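Local atomic coordinates of gamma-glutamyltransferase 1 Threonine peptidase. MEROPS family T03 (Pseudomonas nitroreducens, PDB entry 7D9E), a protein that probably cleaves gamma-glutamyl compounds and transfers the gamma-glutamyl group to acceptors such as amines or water, as an N-terminal threonine hydrolase of peptidase family T03. Residues 87-92 with 138-143; 118-123 with 175-180; 185-190 with 199-204; 275-280 with 311-316; 306-311 with 353-358. One frame throughout, in Å; residues are numbered along the deposited sequence.

In the fold
All five contacts lie inside the gamma-glutamyltranspeptidase range of one chain. Interactions 1 and 2 alternate along the sequence yet sit on opposite sides of the chain's centre, about 35 Å apart between centres. Interaction 1 ties strand 87-93 of the four-stranded antiparallel sheet to helix 130-141. Interaction 3 follows, about 18 Å from interaction 2 by centres, and its helix 184-188 comes next after helix 165-178. Interactions 4 and 5 come last, their segments alternating; with centres about 8 Å apart, they share helix 297-317 and touch. Interactions 3 and 5, about 45 Å between centres, lie on opposite sides of the chain's centre, so early and late contacts form separate groups in one chain.

Interaction 1 of 5, residues 87-92 with 138-143; sequences KPYFLD and HQRFGK
Sheet-to-helix packing brings the aromatic ring of Tyr89, on strand 87-93 of the antiparallel sheet, against Arg140 and Phe141 in the last turn of helix 130-141. The backbones stay well apart, Tyr89 CA lying 10.8 Å from Phe141 CA, so side chains alone bridge the gap. Phe141 makes an edge-to-face (T-shaped) pair with Tyr89: its CZ points down onto the tyrosine face almost over the ring centre and comes 3.5 Å from Tyr89 CE1. The two ring planes are turned 60° against each other.

Arg140 comes obliquely to the CD2-CE2 part of the same ring, on the side of its plane where Phe141 lies. Its CG points away from the backbone N (chi1 -177°), and the extended chain beyond it carries the guanidinium out from the helix to the tyrosine. Its NH2 is 3.6 Å from Tyr89 CE2, which sits over one guanidinium face and toward its rim; the planes stand 64° apart, far from a flat stack. On the way, Arg140 CG lies 3.5 Å above the plane of the Phe141 ring, so neighbouring residues of one helical turn pack on each other before both meet the tyrosine. A cation-pi contact with Trp249 of the adjacent strand gives the guanidinium a second aromatic partner.

Leu82 and Val84 on strand 77-84 and Val54 on helix 53-67 also press on Phe141. The helix closes with Gly142 N bonded to His138 O at 2.8 Å. Such layering of a helix on a beta sheet is typical of the alpha-beta-beta-alpha sandwich of Ntn hydrolases.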
# COMPACT_ATOMS: atom_id res chain seq x y z
N LYS A 87 -21.10 6.86 -4.70
CA LYS A 87 -20.44 7.94 -3.97
C LYS A 87 -19.04 7.50 -3.57
O LYS A 87 -18.86 6.38 -3.09
CB LYS A 87 -21.25 8.30 -2.70
CG LYS A 87 -22.67 8.75 -2.99
CD LYS A 87 -23.58 8.76 -1.75
CE LYS A 87 -24.02 7.37 -1.34
N PRO A 88 -18.03 8.35 -3.74
CA PRO A 88 -16.66 7.98 -3.34
C PRO A 88 -16.39 8.28 -1.88
O PRO A 88 -16.85 9.28 -1.32
CB PRO A 88 -15.80 8.88 -4.23
CG PRO A 88 -16.59 10.10 -4.39
CD PRO A 88 -18.07 9.69 -4.38
N TYR A 89 -15.61 7.39 -1.26
CA TYR A 89 -15.21 7.57 0.13
C TYR A 89 -13.78 7.12 0.31
O TYR A 89 -13.26 6.32 -0.47
CB TYR A 89 -16.07 6.72 1.08
CG TYR A 89 -17.53 7.03 1.05
CD1 TYR A 89 -18.40 6.36 0.19
CD2 TYR A 89 -18.07 7.96 1.92
CE1 TYR A 89 -19.74 6.64 0.18
CE2 TYR A 89 -19.41 8.25 1.90
CZ TYR A 89 -20.25 7.58 1.04
OH TYR A 89 -21.60 7.88 1.04
N PHE A 90 -13.14 7.62 1.37
CA PHE A 90 -11.79 7.22 1.71
C PHE A 90 -11.67 7.10 3.22
O PHE A 90 -12.03 8.02 3.96
CB PHE A 90 -10.75 8.21 1.19
CG PHE A 90 -9.34 7.77 1.46
CD1 PHE A 90 -8.72 6.85 0.64
CD2 PHE A 90 -8.64 8.25 2.54
CE1 PHE A 90 -7.42 6.44 0.87
CE2 PHE A 90 -7.35 7.83 2.79
CZ PHE A 90 -6.74 6.93 1.99
N LEU A 91 -11.11 5.98 3.67
CA LEU A 91 -10.93 5.71 5.09
C LEU A 91 -9.44 5.53 5.37
O LEU A 91 -8.79 4.62 4.83
CB LEU A 91 -11.74 4.49 5.53
CG LEU A 91 -11.60 4.11 7.01
CD1 LEU A 91 -12.13 5.25 7.87
CD2 LEU A 91 -12.36 2.83 7.31
N ASP A 92 -8.93 6.36 6.27
CA ASP A 92 -7.52 6.37 6.65
C ASP A 92 -7.41 5.66 7.99
O ASP A 92 -7.90 6.16 9.01
CB ASP A 92 -7.08 7.83 6.70
CG ASP A 92 -5.71 8.04 7.36
OD1 ASP A 92 -5.15 7.12 7.99
OD2 ASP A 92 -5.20 9.17 7.21
N HIS A 138 -17.23 -1.16 8.27
CA HIS A 138 -18.40 -2.02 8.42
C HIS A 138 -19.57 -1.30 9.09
O HIS A 138 -20.73 -1.46 8.68
CB HIS A 138 -18.03 -3.27 9.21
CG HIS A 138 -19.14 -4.27 9.25
ND1 HIS A 138 -19.94 -4.46 10.35
CD2 HIS A 138 -19.62 -5.10 8.29
CE1 HIS A 138 -20.85 -5.38 10.08
NE2 HIS A 138 -20.67 -5.79 8.84
N GLN A 139 -19.28 -0.50 10.12
CA GLN A 139 -20.35 0.23 10.80
C GLN A 139 -21.09 1.13 9.82
O GLN A 139 -22.31 1.32 9.94
CB GLN A 139 -19.72 1.09 11.89
CG GLN A 139 -19.42 0.35 13.15
CD GLN A 139 -20.66 0.12 13.96
OE1 GLN A 139 -21.13 -1.01 14.10
NE2 GLN A 139 -21.23 1.21 14.47
N ARG A 140 -20.38 1.69 8.86
CA ARG A 140 -21.02 2.66 7.98
C ARG A 140 -21.74 2.01 6.80
O ARG A 140 -22.80 2.48 6.39
CB ARG A 140 -19.99 3.67 7.47
CG ARG A 140 -20.57 4.77 6.61
CD ARG A 140 -19.56 5.89 6.40
NE ARG A 140 -20.19 7.12 5.94
CZ ARG A 140 -19.52 8.23 5.63
NH1 ARG A 140 -18.20 8.26 5.74
NH2 ARG A 140 -20.18 9.29 5.23
N PHE A 141 -21.20 0.91 6.26
CA PHE A 141 -21.69 0.37 5.01
C PHE A 141 -22.07 -1.10 5.04
O PHE A 141 -22.71 -1.57 4.10
CB PHE A 141 -20.63 0.57 3.92
CG PHE A 141 -20.28 2.00 3.65
CD1 PHE A 141 -21.23 2.87 3.15
CD2 PHE A 141 -19.01 2.48 3.89
CE1 PHE A 141 -20.92 4.19 2.88
CE2 PHE A 141 -18.68 3.80 3.63
CZ PHE A 141 -19.64 4.66 3.11
N GLY A 142 -21.70 -1.85 6.08
CA GLY A 142 -21.91 -3.28 6.06
C GLY A 142 -23.37 -3.68 6.15
O GLY A 142 -24.22 -2.95 6.66
N LYS A 143 -23.66 -4.87 5.63
CA LYS A 143 -24.99 -5.47 5.64
C LYS A 143 -25.07 -6.72 6.49
O LYS A 143 -26.14 -7.02 7.03
CB LYS A 143 -25.42 -5.82 4.21
CG LYS A 143 -26.73 -6.57 4.11

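Interaction 2 of 5, residues 118-123 with 175-180; sequences SLVGAK and IALFNG
Val120 and Phe178 mark the closest backbone approach, Val120 CA and Phe178 CA lying 6.2 Å apart, where the loop 118-123 passes the C-terminal end of helix 165-178. The helix stops here: Asn179 N still bonds Ile175 O at 3.0 Å, but Asn179 itself has positive phi (40°) and Gly180 keeps the chain on that side of the Ramachandran map. In the loop, Val120 is extended, and Gly121 then takes phi 96°, a turn that swings the loop away toward the short 3-10 segment at Ala122 and Lys123. The contact thus packs a loop between strand 87-93 and helix 130-141 on the C-terminal end of helix 165-178, through apolar groups.

Val120 supplies both methyls. Its CG2, beside the backbone N, fits against the branch point of Leu177, 3.9 Å from Leu177 CD2 as well as close to the CG, and the two side chains run antiparallel, side by side. Leu177 offers this branch because chi1 (-178°) sets CG opposite its own amide nitrogen. The Phe178 ring meets the valine edge-on: CD1 is 4.0 Å from Val120 CG2, which lies near the ring plane, and 4.1 Å from Val120 CG1.

Further packing comes from Thr182 against Val120 and from Phe184, edge-to-face with Phe178. The second chain joins in, with Ser118 OG bonded to Asp42 OD1 of that chain. Bound 6-diazenyl-5-oxo-L-norleucine lies about 12 Å from the Leu177 side chain, beyond direct touch. The tightest join is Val120 CG2 to Leu177 CG, at 3.6 Å.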
# COMPACT_ATOMS: atom_id res chain seq x y z
N SER A 118 14.43 1.68 13.49
CA SER A 118 13.09 1.99 13.01
C SER A 118 12.48 0.85 12.20
O SER A 118 11.38 1.00 11.67
CB SER A 118 13.15 3.27 12.17
OG SER A 118 13.95 3.07 11.01
N LEU A 119 13.18 -0.29 12.10
CA LEU A 119 12.65 -1.42 11.34
C LEU A 119 12.46 -2.69 12.13
O LEU A 119 11.61 -3.52 11.76
CB LEU A 119 13.58 -1.74 10.17
CG LEU A 119 13.58 -0.73 9.01
CD1 LEU A 119 14.69 -1.11 8.05
CD2 LEU A 119 12.25 -0.73 8.32
N VAL A 120 13.23 -2.89 13.20
CA VAL A 120 13.26 -4.15 13.93
C VAL A 120 13.01 -3.86 15.40
O VAL A 120 13.67 -2.99 15.97
CB VAL A 120 14.61 -4.87 13.77
CG1 VAL A 120 14.63 -6.14 14.61
CG2 VAL A 120 14.85 -5.14 12.28
N GLY A 121 12.06 -4.56 16.00
CA GLY A 121 11.82 -4.45 17.43
C GLY A 121 10.70 -3.47 17.75
O GLY A 121 10.08 -2.85 16.88
N ALA A 122 10.43 -3.34 19.05
CA ALA A 122 9.16 -2.74 19.45
C ALA A 122 9.13 -1.23 19.22
O ALA A 122 8.06 -0.67 19.00
CB ALA A 122 8.84 -3.05 20.91
N LYS A 123 10.29 -0.57 19.26
CA LYS A 123 10.30 0.87 19.05
C LYS A 123 10.03 1.25 17.59
O LYS A 123 9.81 2.44 17.31
CB LYS A 123 11.62 1.45 19.51
CG LYS A 123 11.84 1.31 21.01
CD LYS A 123 12.88 2.32 21.49
CE LYS A 123 13.19 2.17 22.98
NZ LYS A 123 14.47 1.47 23.19
N ILE A 175 13.89 -13.09 8.59
CA ILE A 175 14.75 -13.71 9.59
C ILE A 175 16.16 -13.15 9.50
O ILE A 175 16.82 -12.92 10.53
CB ILE A 175 14.73 -15.24 9.43
CG1 ILE A 175 13.42 -15.79 9.97
CG2 ILE A 175 15.88 -15.85 10.18
CD1 ILE A 175 13.11 -17.17 9.46
N ALA A 176 16.65 -12.91 8.28
CA ALA A 176 17.97 -12.31 8.13
C ALA A 176 18.01 -10.93 8.76
O ALA A 176 19.00 -10.56 9.41
CB ALA A 176 18.33 -12.24 6.65
N LEU A 177 16.95 -10.15 8.59
CA LEU A 177 16.91 -8.81 9.18
C LEU A 177 16.76 -8.87 10.69
O LEU A 177 17.43 -8.11 11.41
CB LEU A 177 15.74 -8.02 8.58
CG LEU A 177 15.57 -6.58 9.06
CD1 LEU A 177 16.81 -5.76 8.77
CD2 LEU A 177 14.33 -5.94 8.45
N PHE A 178 15.88 -9.73 11.20
CA PHE A 178 15.60 -9.76 12.63
C PHE A 178 16.78 -10.33 13.42
O PHE A 178 16.95 -10.00 14.60
CB PHE A 178 14.32 -10.55 12.93
CG PHE A 178 13.10 -10.03 12.23
CD1 PHE A 178 12.96 -8.69 11.94
CD2 PHE A 178 12.06 -10.91 11.87
CE1 PHE A 178 11.83 -8.23 11.28
CE2 PHE A 178 10.93 -10.45 11.23
CZ PHE A 178 10.81 -9.12 10.95
N ASN A 179 17.60 -11.18 12.81
CA ASN A 179 18.83 -11.66 13.43
C ASN A 179 18.71 -11.98 14.91
O ASN A 179 19.58 -11.59 15.70
CB ASN A 179 19.94 -10.59 13.30
N GLY A 180 17.66 -12.67 15.32
CA GLY A 180 17.58 -13.00 16.73
C GLY A 180 17.42 -11.84 17.69
O GLY A 180 17.75 -11.97 18.87

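Interaction 3 of 5, residues 185-190 with 199-204; sequences GDYFGT and QPELAK
Tyr187 reaches across from the weakly bonded helix 184-188 to Glu201 in the first turn of helix 200-212. CB points toward the second helix, and CG, lying across from the carbonyl carbon (chi1 -75°), starts the ring outward. Along the ring edge, CD2 is still 4.2 Å from Glu201 OE1, whereas Tyr187 CE2 comes to 3.0 Å of that oxygen. CZ follows at 3.5 Å from Glu201 OE1, and the hydroxyl OH ends the series by donating a hydrogen bond to Glu201 OE1 at 3.1 Å. The carboxylate oxygen therefore lies near the ring plane, beside the CE2-CZ-OH edge. The bond meets OE1 on its syn side, 23° out of the carboxylate plane, while ring and carboxylate planes are 44° apart. Gly32 N of the second chain adds weak bonds to both the hydroxyl and the carboxylate oxygen, which probably helps to fix their positions.

One residue on, Phe188 lies against the side-chain amide of the N-cap residue Gln199, with Phe188 CE2 and CZ each 3.9 Å from Gln199 OE1. The amide's NE2 is held elsewhere, by Val66 O, and the Phe184 ring meets that of Phe188, the planes nearly parallel. Two consecutive helices, joined through strand 196-197, thus pack around the N-terminus of helix 200-212, with a Tyr-Glu hydrogen bond beside the second chain.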
# COMPACT_ATOMS: atom_id res chain seq x y z
N GLY A 185 10.83 -15.93 15.60
CA GLY A 185 11.04 -17.35 15.38
C GLY A 185 10.23 -18.24 16.29
O GLY A 185 9.97 -19.40 15.94
N ASP A 186 9.79 -17.71 17.44
CA ASP A 186 8.98 -18.49 18.36
C ASP A 186 7.55 -18.67 17.87
O ASP A 186 6.85 -19.56 18.36
CB ASP A 186 8.93 -17.78 19.71
CG ASP A 186 10.25 -17.85 20.45
OD1 ASP A 186 11.02 -18.81 20.24
OD2 ASP A 186 10.50 -16.92 21.24
N TYR A 187 7.08 -17.83 16.94
CA TYR A 187 5.73 -17.92 16.41
C TYR A 187 5.66 -18.31 14.96
O TYR A 187 4.70 -18.94 14.55
CB TYR A 187 4.99 -16.58 16.59
CG TYR A 187 4.58 -16.38 18.03
CD1 TYR A 187 5.45 -15.81 18.94
CD2 TYR A 187 3.34 -16.80 18.47
CE1 TYR A 187 5.08 -15.66 20.27
CE2 TYR A 187 2.96 -16.64 19.79
CZ TYR A 187 3.84 -16.07 20.67
OH TYR A 187 3.45 -15.92 21.98
N PHE A 188 6.65 -17.94 14.15
CA PHE A 188 6.63 -18.19 12.71
C PHE A 188 7.72 -19.16 12.29
O PHE A 188 7.89 -19.42 11.10
CB PHE A 188 6.69 -16.86 11.97
CG PHE A 188 5.44 -16.07 12.14
CD1 PHE A 188 5.28 -15.23 13.24
CD2 PHE A 188 4.38 -16.21 11.26
CE1 PHE A 188 4.10 -14.53 13.43
CE2 PHE A 188 3.21 -15.52 11.46
CZ PHE A 188 3.05 -14.68 12.54
N GLY A 189 8.43 -19.75 13.26
CA GLY A 189 9.48 -20.69 12.95
C GLY A 189 8.98 -21.92 12.21
O GLY A 189 9.70 -22.48 11.39
N THR A 190 7.74 -22.34 12.47
CA THR A 190 7.18 -23.52 11.83
C THR A 190 6.55 -23.26 10.46
O THR A 190 6.06 -24.21 9.83
CB THR A 190 6.19 -24.23 12.76
OG1 THR A 190 5.06 -23.39 13.02
CG2 THR A 190 6.86 -24.59 14.06
N GLN A 199 -2.32 -21.13 13.81
CA GLN A 199 -2.07 -19.99 14.69
C GLN A 199 -3.15 -19.91 15.76
O GLN A 199 -4.04 -19.05 15.72
CB GLN A 199 -1.95 -18.69 13.90
CG GLN A 199 -0.96 -18.76 12.77
CD GLN A 199 -0.95 -17.52 11.91
OE1 GLN A 199 -0.43 -16.47 12.29
NE2 GLN A 199 -1.59 -17.63 10.75
N PRO A 200 -3.05 -20.75 16.78
CA PRO A 200 -4.13 -20.83 17.78
C PRO A 200 -4.29 -19.58 18.63
O PRO A 200 -5.43 -19.22 18.96
CB PRO A 200 -3.77 -22.07 18.60
CG PRO A 200 -2.33 -22.29 18.35
CD PRO A 200 -2.07 -21.84 16.95
N GLU A 201 -3.20 -18.90 19.01
CA GLU A 201 -3.35 -17.68 19.80
C GLU A 201 -4.06 -16.61 18.99
O GLU A 201 -4.93 -15.88 19.50
CB GLU A 201 -1.99 -17.18 20.27
CG GLU A 201 -1.32 -18.06 21.33
CD GLU A 201 -0.16 -17.36 22.02
OE1 GLU A 201 0.41 -16.42 21.42
OE2 GLU A 201 0.22 -17.79 23.13
N LEU A 202 -3.71 -16.49 17.71
CA LEU A 202 -4.36 -15.52 16.85
C LEU A 202 -5.83 -15.86 16.67
O LEU A 202 -6.67 -14.96 16.58
CB LEU A 202 -3.64 -15.48 15.51
CG LEU A 202 -4.15 -14.48 14.48
CD1 LEU A 202 -4.08 -13.06 15.06
CD2 LEU A 202 -3.38 -14.59 13.18
N ALA A 203 -6.17 -17.15 16.59
CA ALA A 203 -7.57 -17.53 16.50
C ALA A 203 -8.35 -17.01 17.70
O ALA A 203 -9.46 -16.49 17.55
CB ALA A 203 -7.70 -19.04 16.40
N LYS A 204 -7.78 -17.13 18.89
CA LYS A 204 -8.47 -16.62 20.08
C LYS A 204 -8.60 -15.10 20.03
O LYS A 204 -9.64 -14.55 20.42
CB LYS A 204 -7.75 -17.09 21.35
CG LYS A 204 -7.88 -18.60 21.58
CD LYS A 204 -7.06 -19.08 22.79

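Interaction 4 of 5, residues 275-280 with 311-316; sequences LAQLIG and FADRAD
Gln277 extends its side chain from helix 271-284 to overlap the carboxylate of Asp313 on helix 297-317. In both residues the first torsion turns CG to the side opposite the main-chain C (chi1 -68° for Gln277), and the glutamine chain stretches on from there to span helices whose Gln277 CA and Asp313 CA are 10.0 Å apart. Gln277 NE2 gives an N-H to Asp313 OD2 at 3.1 Å. The bond is bent, 141° at the hydrogen, and OD2 receives it through its anti lone pair, the one turned away from OD1. Amide and carboxylate planes stand 72° apart, so the two groups meet crosswise instead of lying flat together. The stronger partner of NE2 is Leu331 O on helix 328-332.

Both ends are buried, and several bonds satisfy them. The main partner of Asp313 OD2 is Tyr336 OH. A water also lies 2.7 Å from Asp313 OD2 and, more weakly bonded, 3.1 Å from Gln277 OE1; it probably cannot give a proton to every neighbour, and may not serve both at once. Asp313 OD1 has its own partners, a salt bridge with Arg340 NH2 and a hydrogen bond from Gly358 N. So many donors around a buried carboxylate probably favour its charged form.

Beside this polar core, Leu278 packs on Ile306 and Val310 of the facing helix, and the second chain closes on Phe311 with Phe98. Apolar contacts thus flank a buried polar network at the packing of helices 271-284 and 297-317, joined by helix 328-332, Tyr336 and Arg340 of helix 334-343 and the loop at Gly358.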
# COMPACT_ATOMS: atom_id res chain seq x y z
N LEU A 275 -0.11 10.75 -8.44
CA LEU A 275 -0.88 10.36 -9.62
C LEU A 275 -1.47 11.56 -10.33
O LEU A 275 -1.52 11.59 -11.57
CB LEU A 275 -1.97 9.34 -9.26
CG LEU A 275 -1.40 7.94 -9.00
CD1 LEU A 275 -2.36 7.08 -8.24
CD2 LEU A 275 -1.05 7.28 -10.33
N ALA A 276 -1.94 12.57 -9.59
CA ALA A 276 -2.46 13.77 -10.25
C ALA A 276 -1.37 14.41 -11.11
O ALA A 276 -1.62 14.81 -12.25
CB ALA A 276 -2.97 14.76 -9.19
N GLN A 277 -0.13 14.41 -10.59
CA GLN A 277 0.98 14.99 -11.34
C GLN A 277 1.42 14.08 -12.49
O GLN A 277 1.70 14.56 -13.59
CB GLN A 277 2.15 15.26 -10.40
CG GLN A 277 1.85 16.39 -9.41
CD GLN A 277 3.04 16.72 -8.53
OE1 GLN A 277 4.03 16.00 -8.50
NE2 GLN A 277 2.94 17.82 -7.79
N LEU A 278 1.52 12.77 -12.23
CA LEU A 278 1.96 11.84 -13.28
C LEU A 278 0.99 11.85 -14.45
O LEU A 278 1.40 11.97 -15.62
CB LEU A 278 2.08 10.43 -12.71
CG LEU A 278 3.25 10.20 -11.75
CD1 LEU A 278 2.93 8.99 -10.89
CD2 LEU A 278 4.60 10.05 -12.42
N ILE A 279 -0.31 11.73 -14.16
CA ILE A 279 -1.31 11.71 -15.22
C ILE A 279 -1.39 13.07 -15.90
O ILE A 279 -1.42 13.17 -17.13
CB ILE A 279 -2.68 11.28 -14.65
CG1 ILE A 279 -2.60 9.82 -14.19
CG2 ILE A 279 -3.79 11.51 -15.65
CD1 ILE A 279 -3.77 9.38 -13.34
N GLY A 280 -1.38 14.14 -15.11
CA GLY A 280 -1.53 15.46 -15.68
C GLY A 280 -0.36 15.82 -16.57
O GLY A 280 -0.53 16.42 -17.64
N PHE A 311 8.94 13.15 -7.42
CA PHE A 311 9.63 12.82 -6.18
C PHE A 311 10.30 14.03 -5.57
O PHE A 311 10.48 14.08 -4.34
CB PHE A 311 10.60 11.67 -6.39
CG PHE A 311 9.93 10.33 -6.30
CD1 PHE A 311 9.77 9.71 -5.07
CD2 PHE A 311 9.41 9.71 -7.44
CE1 PHE A 311 9.12 8.49 -4.97
CE2 PHE A 311 8.76 8.47 -7.34
CZ PHE A 311 8.63 7.87 -6.12
N ALA A 312 10.67 15.03 -6.37
CA ALA A 312 11.18 16.27 -5.78
C ALA A 312 10.13 16.92 -4.88
O ALA A 312 10.45 17.36 -3.77
CB ALA A 312 11.60 17.26 -6.88
N ASP A 313 8.88 16.97 -5.35
CA ASP A 313 7.80 17.58 -4.57
C ASP A 313 7.45 16.73 -3.36
O ASP A 313 7.17 17.27 -2.27
CB ASP A 313 6.56 17.74 -5.44
CG ASP A 313 6.66 18.86 -6.45
OD1 ASP A 313 7.71 19.54 -6.50
OD2 ASP A 313 5.68 19.08 -7.20
N ARG A 314 7.40 15.41 -3.55
CA ARG A 314 7.04 14.49 -2.46
C ARG A 314 7.96 14.68 -1.26
O ARG A 314 7.49 14.75 -0.11
CB ARG A 314 7.12 13.06 -3.00
CG ARG A 314 6.78 11.98 -1.97
CD ARG A 314 6.99 10.56 -2.56
NE ARG A 314 6.40 9.54 -1.70
CZ ARG A 314 6.92 9.10 -0.55
NH1 ARG A 314 8.08 9.57 -0.09
NH2 ARG A 314 6.27 8.20 0.17
N ALA A 315 9.27 14.80 -1.51
CA ALA A 315 10.23 14.85 -0.41
C ALA A 315 10.16 16.17 0.35
O ALA A 315 10.48 16.22 1.54
CB ALA A 315 11.65 14.66 -0.94
N ASP A 316 9.74 17.23 -0.31
CA ASP A 316 9.84 18.55 0.30
C ASP A 316 8.57 18.95 1.03
O ASP A 316 8.64 19.61 2.08
CB ASP A 316 10.15 19.58 -0.79
CG ASP A 316 10.81 20.83 -0.25
OD1 ASP A 316 11.89 20.73 0.37
OD2 ASP A 316 10.24 21.92 -0.47
O HOH W 1 5.97 18.12 -9.74

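Interaction 5 of 5, residues 306-311 with 353-358; sequences IEKRVF and EKVRPG
Van der Waals packing of one valine carries this contact: Val355, in the loop following helix 334-343, lays CG1 on the backbone of helix 297-317 at Lys308 and turns CG2 toward the Lys308 and Arg309 side chains. A chi1 of -177° directs CG1 away from the valine's own nitrogen and onto the helix, 3.7 Å from Lys308 O and 4.0 Å from Lys308 C. The other methyl, CG2, meets the aliphatic part of the lysine, 4.2 Å from Lys308 CD. Ala312 adds to the surroundings of the valine.

Arg309 contributes a looser contact over a flat group. Val355 CG2 sits above one guanidinium face, offset toward its rim, at 4.3 Å from Arg309 NH2.

Charged partners lie outside the two segments. Arg309 NE pairs with Glu343 and NH1 with Glu305 as salt bridges, while NH2 bonds Ser350 OG. The guanidinium is therefore held at all three of its nitrogens, which probably keeps its face turned to Val355. Lys308 NZ leads away to a salt bridge with Asp132 of the second chain. Through Val355 the loop after helix 334-343 thus packs on helix 297-317, where Leu128 and Asp132 of the second chain also meet it.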
# COMPACT_ATOMS: atom_id res chain seq x y z
N ILE A 306 9.31 12.48 -15.75
CA ILE A 306 8.15 12.90 -14.97
C ILE A 306 8.36 12.55 -13.50
O ILE A 306 8.13 13.38 -12.61
CB ILE A 306 6.86 12.28 -15.53
CG1 ILE A 306 6.70 12.61 -17.02
CG2 ILE A 306 5.68 12.81 -14.75
CD1 ILE A 306 5.49 11.95 -17.65
N GLU A 307 8.84 11.34 -13.23
CA GLU A 307 9.03 10.88 -11.86
C GLU A 307 10.04 11.74 -11.10
O GLU A 307 9.88 11.93 -9.89
CB GLU A 307 9.40 9.40 -11.83
CG GLU A 307 8.21 8.54 -12.32
CD GLU A 307 8.59 7.19 -12.86
OE1 GLU A 307 9.79 6.92 -13.08
OE2 GLU A 307 7.65 6.40 -13.10
N LYS A 308 11.03 12.29 -11.80
CA LYS A 308 11.99 13.18 -11.15
C LYS A 308 11.27 14.32 -10.44
O LYS A 308 11.60 14.66 -9.29
CB LYS A 308 12.95 13.75 -12.18
CG LYS A 308 14.16 12.85 -12.49
CD LYS A 308 15.02 13.52 -13.54
CE LYS A 308 16.49 13.11 -13.47
NZ LYS A 308 16.68 11.62 -13.65
N ARG A 309 10.31 14.94 -11.13
CA ARG A 309 9.63 16.12 -10.58
C ARG A 309 8.66 15.72 -9.48
O ARG A 309 8.53 16.42 -8.48
CB ARG A 309 8.91 16.87 -11.70
CG ARG A 309 9.81 17.84 -12.47
CD ARG A 309 10.62 17.08 -13.52
NE ARG A 309 11.66 17.93 -14.10
CZ ARG A 309 12.48 17.55 -15.06
NH1 ARG A 309 12.38 16.33 -15.56
NH2 ARG A 309 13.42 18.38 -15.51
N VAL A 310 7.98 14.59 -9.66
CA VAL A 310 7.05 14.08 -8.65
C VAL A 310 7.78 13.81 -7.35
O VAL A 310 7.31 14.18 -6.26
CB VAL A 310 6.36 12.82 -9.19
CG1 VAL A 310 5.57 12.12 -8.09
CG2 VAL A 310 5.47 13.17 -10.35
N PHE A 311 8.94 13.15 -7.42
CA PHE A 311 9.63 12.82 -6.18
C PHE A 311 10.30 14.03 -5.57
O PHE A 311 10.48 14.08 -4.34
CB PHE A 311 10.60 11.67 -6.39
CG PHE A 311 9.93 10.33 -6.30
CD1 PHE A 311 9.77 9.71 -5.07
CD2 PHE A 311 9.41 9.71 -7.44
CE1 PHE A 311 9.12 8.49 -4.97
CE2 PHE A 311 8.76 8.47 -7.34
CZ PHE A 311 8.63 7.87 -6.12
N GLU A 353 20.71 17.63 -10.10
CA GLU A 353 20.98 18.73 -9.19
C GLU A 353 20.07 19.92 -9.47
O GLU A 353 19.79 20.72 -8.58
CB GLU A 353 22.45 19.16 -9.28
CG GLU A 353 23.54 18.05 -9.26
CD GLU A 353 23.52 17.10 -10.46
OE1 GLU A 353 24.04 15.97 -10.33
OE2 GLU A 353 22.99 17.48 -11.53
N LYS A 354 19.58 20.03 -10.71
CA LYS A 354 18.74 21.15 -11.12
C LYS A 354 17.26 20.85 -11.00
O LYS A 354 16.45 21.75 -11.21
CB LYS A 354 19.06 21.53 -12.57
CG LYS A 354 20.43 22.17 -12.75
CD LYS A 354 20.67 22.54 -14.21
N VAL A 355 16.87 19.62 -10.68
CA VAL A 355 15.47 19.32 -10.39
C VAL A 355 15.20 19.80 -8.97
O VAL A 355 15.85 19.36 -8.02
CB VAL A 355 15.18 17.82 -10.54
CG1 VAL A 355 13.70 17.54 -10.30
CG2 VAL A 355 15.58 17.36 -11.91
N ARG A 356 14.24 20.70 -8.82
CA ARG A 356 13.92 21.31 -7.54
C ARG A 356 12.45 21.06 -7.20
O ARG A 356 11.63 20.80 -8.09
CB ARG A 356 14.14 22.83 -7.62
CG ARG A 356 15.53 23.26 -8.06
CD ARG A 356 16.64 22.73 -7.16
NE ARG A 356 16.33 22.87 -5.74
N PRO A 357 12.08 21.13 -5.92
CA PRO A 357 10.66 21.19 -5.57
C PRO A 357 10.02 22.35 -6.33
O PRO A 357 10.60 23.43 -6.42
CB PRO A 357 10.67 21.43 -4.06
CG PRO A 357 12.01 20.95 -3.59
CD PRO A 357 12.95 21.29 -4.73
N GLY A 358 8.83 22.11 -6.87
CA GLY A 358 8.31 22.98 -7.91
C GLY A 358 7.80 24.33 -7.46
O GLY A 358 7.63 25.22 -8.29